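SA2223 protein (Staphylococcus aureus, PDB 5KAU) probably binds small molecules as a GyrI-like effector-binding protein and here holds the dye rhodamine 6G. Local coordinates at residues 52-57 against 132-137. Sequence-based numbering, arbitrary orientation.
With RHQ (rhodamine 6g), chain B.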
ATOM      1  N   GLY A  52      -5.228 -10.107 -11.058  1.00 47.31           N
ATOM      2  CA  GLY A  52      -5.545 -10.985  -9.945  1.00 51.48           C
ATOM      3  C   GLY A  52      -4.473 -11.376  -8.922  1.00 52.90           C
ATOM      4  O   GLY A  52      -4.832 -11.975  -7.905  1.00 56.45           O
ATOM      5  N   ASP A  53      -3.200 -11.022  -9.140  1.00 51.20           N
ATOM      6  CA  ASP A  53      -2.128 -11.438  -8.208  1.00 48.08           C
ATOM      7  C   ASP A  53      -2.412 -11.016  -6.802  1.00 45.02           C
ATOM      8  O   ASP A  53      -2.223 -11.785  -5.886  1.00 46.14           O
ATOM      9  CB  ASP A  53      -0.781 -10.890  -8.656  1.00 48.12           C
ATOM     10  CG  ASP A  53      -0.285 -11.561  -9.926  1.00 49.26           C
ATOM     11  OD1 ASP A  53      -0.861 -12.606 -10.257  1.00 52.59           O
ATOM     12  OD2 ASP A  53       0.642 -11.031 -10.593  1.00 47.24           O
ATOM     13  N   LEU A  54      -2.827  -9.774  -6.641  1.00 40.02           N
ATOM     14  CA  LEU A  54      -3.483  -9.279  -5.445  1.00 40.97           C
ATOM     15  C   LEU A  54      -4.908  -8.743  -5.769  1.00 44.52           C
ATOM     16  O   LEU A  54      -5.094  -7.954  -6.721  1.00 44.52           O
ATOM     17  CB  LEU A  54      -2.666  -8.147  -4.816  1.00 37.08           C
ATOM     18  CG  LEU A  54      -1.339  -8.430  -4.150  1.00 39.71           C
ATOM     19  CD1 LEU A  54      -0.526  -7.153  -3.902  1.00 37.26           C
ATOM     20  CD2 LEU A  54      -1.664  -9.205  -2.844  1.00 41.44           C
ATOM     21  N   ALA A  55      -5.901  -9.126  -4.974  1.00 52.56           N
ATOM     22  CA  ALA A  55      -7.279  -8.758  -5.269  1.00 56.85           C
ATOM     23  C   ALA A  55      -7.501  -7.365  -4.729  1.00 58.39           C
ATOM     24  O   ALA A  55      -7.436  -7.177  -3.544  1.00 64.01           O
ATOM     25  CB  ALA A  55      -8.239  -9.719  -4.656  1.00 60.49           C
ATOM     26  N   GLY A  56      -7.697  -6.382  -5.587  1.00 49.56           N
ATOM     27  CA  GLY A  56      -7.969  -5.026  -5.120  1.00 43.69           C
ATOM     28  C   GLY A  56      -6.996  -3.997  -5.668  1.00 36.87           C
ATOM     29  O   GLY A  56      -6.163  -4.290  -6.520  1.00 36.84           O
ATOM     30  N   ILE A  57      -7.162  -2.771  -5.209  1.00 32.73           N
ATOM     31  CA  ILE A  57      -6.337  -1.679  -5.631  1.00 29.26           C
ATOM     32  C   ILE A  57      -5.352  -1.368  -4.509  1.00 25.75           C
ATOM     33  O   ILE A  57      -5.743  -1.305  -3.339  1.00 26.13           O
ATOM     34  CB  ILE A  57      -7.170  -0.442  -5.939  1.00 31.05           C
ATOM     35  CG1 ILE A  57      -8.237  -0.796  -6.942  1.00 38.39           C
ATOM     36  CG2 ILE A  57      -6.239   0.641  -6.494  1.00 28.83           C
ATOM     37  CD1 ILE A  57      -9.291   0.265  -7.072  1.00 43.37           C
ATOM     38  N   PRO A 132       8.588  -0.443  -0.144  1.00 26.82           N
ATOM     39  CA  PRO A 132       7.266   0.178  -0.112  1.00 25.30           C
ATOM     40  C   PRO A 132       6.368  -0.527   0.913  1.00 23.56           C
ATOM     41  O   PRO A 132       6.449  -1.745   1.042  1.00 22.01           O
ATOM     42  CB  PRO A 132       6.704  -0.071  -1.545  1.00 24.41           C
ATOM     43  CG  PRO A 132       8.009  -0.282  -2.383  1.00 26.84           C
ATOM     44  CD  PRO A 132       8.927  -0.990  -1.475  1.00 25.64           C
ATOM     45  N   PHE A 133       5.426   0.201   1.519  1.00 25.07           N
ATOM     46  CA  PHE A 133       4.354  -0.499   2.239  1.00 25.13           C
ATOM     47  C   PHE A 133       3.093  -0.031   1.619  1.00 24.64           C
ATOM     48  O   PHE A 133       3.104   0.998   0.953  1.00 24.24           O
ATOM     49  CB  PHE A 133       4.349  -0.240   3.737  1.00 28.08           C
ATOM     50  CG  PHE A 133       4.148   1.218   4.125  1.00 32.59           C
ATOM     51  CD1 PHE A 133       2.901   1.711   4.353  1.00 31.97           C
ATOM     52  CD2 PHE A 133       5.232   2.073   4.320  1.00 33.34           C
ATOM     53  CE1 PHE A 133       2.714   3.062   4.716  1.00 31.04           C
ATOM     54  CE2 PHE A 133       5.023   3.434   4.697  1.00 32.74           C
ATOM     55  CZ  PHE A 133       3.765   3.881   4.905  1.00 31.79           C
ATOM     56  N   PHE A 134       2.002  -0.741   1.805  1.00 22.37           N
ATOM     57  CA  PHE A 134       0.791  -0.373   1.097  1.00 23.37           C
ATOM     58  C   PHE A 134      -0.522  -0.741   1.795  1.00 26.49           C
ATOM     59  O   PHE A 134      -0.593  -1.675   2.633  1.00 25.99           O
ATOM     60  CB  PHE A 134       0.805  -0.980  -0.288  1.00 25.50           C
ATOM     61  CG  PHE A 134       0.865  -2.504  -0.346  1.00 26.27           C
ATOM     62  CD1 PHE A 134      -0.326  -3.291  -0.367  1.00 28.60           C
ATOM     63  CD2 PHE A 134       2.043  -3.153  -0.505  1.00 26.58           C
ATOM     64  CE1 PHE A 134      -0.295  -4.620  -0.508  1.00 29.60           C
ATOM     65  CE2 PHE A 134       2.064  -4.536  -0.584  1.00 26.97           C
ATOM     66  CZ  PHE A 134       0.902  -5.254  -0.585  1.00 27.39           C
ATOM     67  N   GLU A 135      -1.539   0.027   1.391  1.00 27.24           N
ATOM     68  CA  GLU A 135      -2.974  -0.224   1.625  1.00 27.26           C
ATOM     69  C   GLU A 135      -3.467  -1.071   0.512  1.00 24.94           C
ATOM     70  O   GLU A 135      -3.168  -0.765  -0.680  1.00 25.75           O
ATOM     71  CB  GLU A 135      -3.729   1.121   1.678  1.00 25.34           C
ATOM     72  CG  GLU A 135      -3.136   2.064   2.676  1.00 28.59           C
ATOM     73  CD  GLU A 135      -3.114   3.517   2.231  1.00 30.56           C
ATOM     74  OE1 GLU A 135      -3.952   3.931   1.402  1.00 30.58           O
ATOM     75  OE2 GLU A 135      -2.238   4.245   2.801  1.00 36.45           O
ATOM     76  N   LEU A 136      -4.288  -2.074   0.851  1.00 24.89           N
ATOM     77  CA  LEU A 136      -4.902  -2.930  -0.178  1.00 23.47           C
ATOM     78  C   LEU A 136      -6.400  -2.835  -0.030  1.00 26.56           C
ATOM     79  O   LEU A 136      -6.906  -3.184   0.983  1.00 26.82           O
ATOM     80  CB  LEU A 136      -4.429  -4.385  -0.116  1.00 24.67           C
ATOM     81  CG  LEU A 136      -4.987  -5.340  -1.177  1.00 29.65           C
ATOM     82  CD1 LEU A 136      -4.515  -4.986  -2.532  1.00 28.51           C
ATOM     83  CD2 LEU A 136      -4.515  -6.698  -0.902  1.00 30.77           C
ATOM     84  N   TYR A 137      -7.068  -2.380  -1.083  1.00 27.44           N
ATOM     85  CA  TYR A 137      -8.516  -2.112  -1.087  1.00 27.49           C
ATOM     86  C   TYR A 137      -9.175  -3.057  -1.991  1.00 29.71           C
ATOM     87  O   TYR A 137      -9.179  -2.859  -3.213  1.00 30.44           O
ATOM     88  CB  TYR A 137      -8.878  -0.697  -1.570  1.00 27.32           C
ATOM     89  CG  TYR A 137      -8.269   0.408  -0.716  1.00 25.72           C
ATOM     90  CD1 TYR A 137      -8.949   0.952   0.364  1.00 30.40           C
ATOM     91  CD2 TYR A 137      -6.992   0.873  -0.994  1.00 28.64           C
ATOM     92  CE1 TYR A 137      -8.355   1.943   1.140  1.00 30.54           C
ATOM     93  CE2 TYR A 137      -6.388   1.837  -0.208  1.00 29.36           C
ATOM     94  CZ  TYR A 137      -7.105   2.391   0.851  1.00 32.24           C
ATOM     95  OH  TYR A 137      -6.557   3.331   1.660  1.00 33.27           O
TER
HETATM   96  C1  RHQ B 201      -9.697   5.688  -1.018  1.00 51.26           C
HETATM   97  C2  RHQ B 201     -10.512   6.810  -1.133  1.00 51.53           C
HETATM   98  C3  RHQ B 201     -11.696   6.662  -1.913  1.00 49.10           C
HETATM   99  C4  RHQ B 201     -12.024   5.490  -2.520  1.00 47.15           C
HETATM  100  C5  RHQ B 201     -11.163   4.353  -2.379  1.00 47.60           C
HETATM  101  C6  RHQ B 201      -9.988   4.480  -1.627  1.00 46.17           C
HETATM  102  O1  RHQ B 201      -8.556   5.748  -0.288  1.00 52.80           O
HETATM  103  C7  RHQ B 201      -8.189   6.897   0.356  1.00 53.59           C
HETATM  104  C8  RHQ B 201      -8.975   8.054   0.260  1.00 54.48           C
HETATM  105  C9  RHQ B 201     -10.156   7.980  -0.467  1.00 58.46           C
HETATM  106  C10 RHQ B 201      -7.018   6.845   1.078  1.00 52.07           C
HETATM  107  C11 RHQ B 201      -6.579   7.996   1.740  1.00 52.81           C
HETATM  108  C12 RHQ B 201      -7.363   9.200   1.655  1.00 54.96           C
HETATM  109  C13 RHQ B 201      -8.517   9.217   0.944  1.00 54.47           C
HETATM  110  N1  RHQ B 201      -5.425   8.005   2.456  1.00 53.86           N
HETATM  111  C14 RHQ B 201     -10.922   9.181  -0.641  1.00 68.94           C
HETATM  112  C15 RHQ B 201     -10.200  10.036  -1.463  1.00 72.65           C
HETATM  113  C16 RHQ B 201     -10.700  11.255  -1.834  1.00 76.52           C
HETATM  114  C17 RHQ B 201     -11.954  11.570  -1.397  1.00 78.59           C
HETATM  115  C18 RHQ B 201     -12.712  10.700  -0.586  1.00 78.82           C
HETATM  116  C19 RHQ B 201     -12.225   9.461  -0.186  1.00 74.14           C
HETATM  117  C20 RHQ B 201      -6.926  10.431   2.359  1.00 57.59           C
HETATM  118  C21 RHQ B 201     -13.302   5.382  -3.294  1.00 47.90           C
HETATM  119  C22 RHQ B 201      -4.651   6.805   2.790  1.00 53.87           C
HETATM  120  C23 RHQ B 201      -5.354   5.952   3.836  1.00 53.73           C
HETATM  121  N2  RHQ B 201     -11.512   3.202  -3.031  1.00 46.22           N
HETATM  122  C24 RHQ B 201     -10.817   1.914  -2.912  1.00 47.40           C
HETATM  123  C25 RHQ B 201     -11.549   0.833  -3.695  1.00 45.98           C
HETATM  124  C26 RHQ B 201     -13.154   8.402   0.267  1.00 74.66           C
HETATM  125  O27 RHQ B 201     -12.553   7.375   0.886  1.00 70.87           O
HETATM  126  O2  RHQ B 201     -14.198   8.122  -0.307  1.00 77.44           O
HETATM  127  C28 RHQ B 201     -15.207   7.778   0.608  1.00 80.15           C
HETATM  128  C29 RHQ B 201     -16.549   7.953  -0.073  1.00 81.46           C
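I57 and Y137 form an antiparallel hydrogen-bonded pair: I57 N-H donates to Y137 O and Y137 N-H to I57 O, both 2.8 Å. I57 O also lies in the plane of the Y137 ring, at its edge, 3.4 Å from CD2. Just before the pair, G56 CA comes to 3.1 Å from Y137 O, a closeness that the lack of a side chain permits. L136, with CG anti to the backbone N (chi1 -178°), reaches along the loop to A55 O, a buried carbonyl without a polar partner, 3.8 Å from CD1. On the same side, L54 CD1 meets F134 CZ at 4.1 Å, and the F134 ring stacks on W152 of strand 148-155. I57 opens strand 57-63, which runs antiparallel to strand 133-137 in the closed barrel, with the loop from helix 42-49 folded over the apolar side. Toward the ligand, one face of the Y137 ring lies against rhodamine 6G carbon C6, offset toward the rim, and CB packs on ethyl carbon C24 at 3.5 Å; W34 meets the ring edge-to-face. Y137 OH donates to E135 OE1 (2.7 Å) from above the carboxylate plane; Y71 OH also bonds this oxygen, helping to fix the acid beside the dye's ethylamino group.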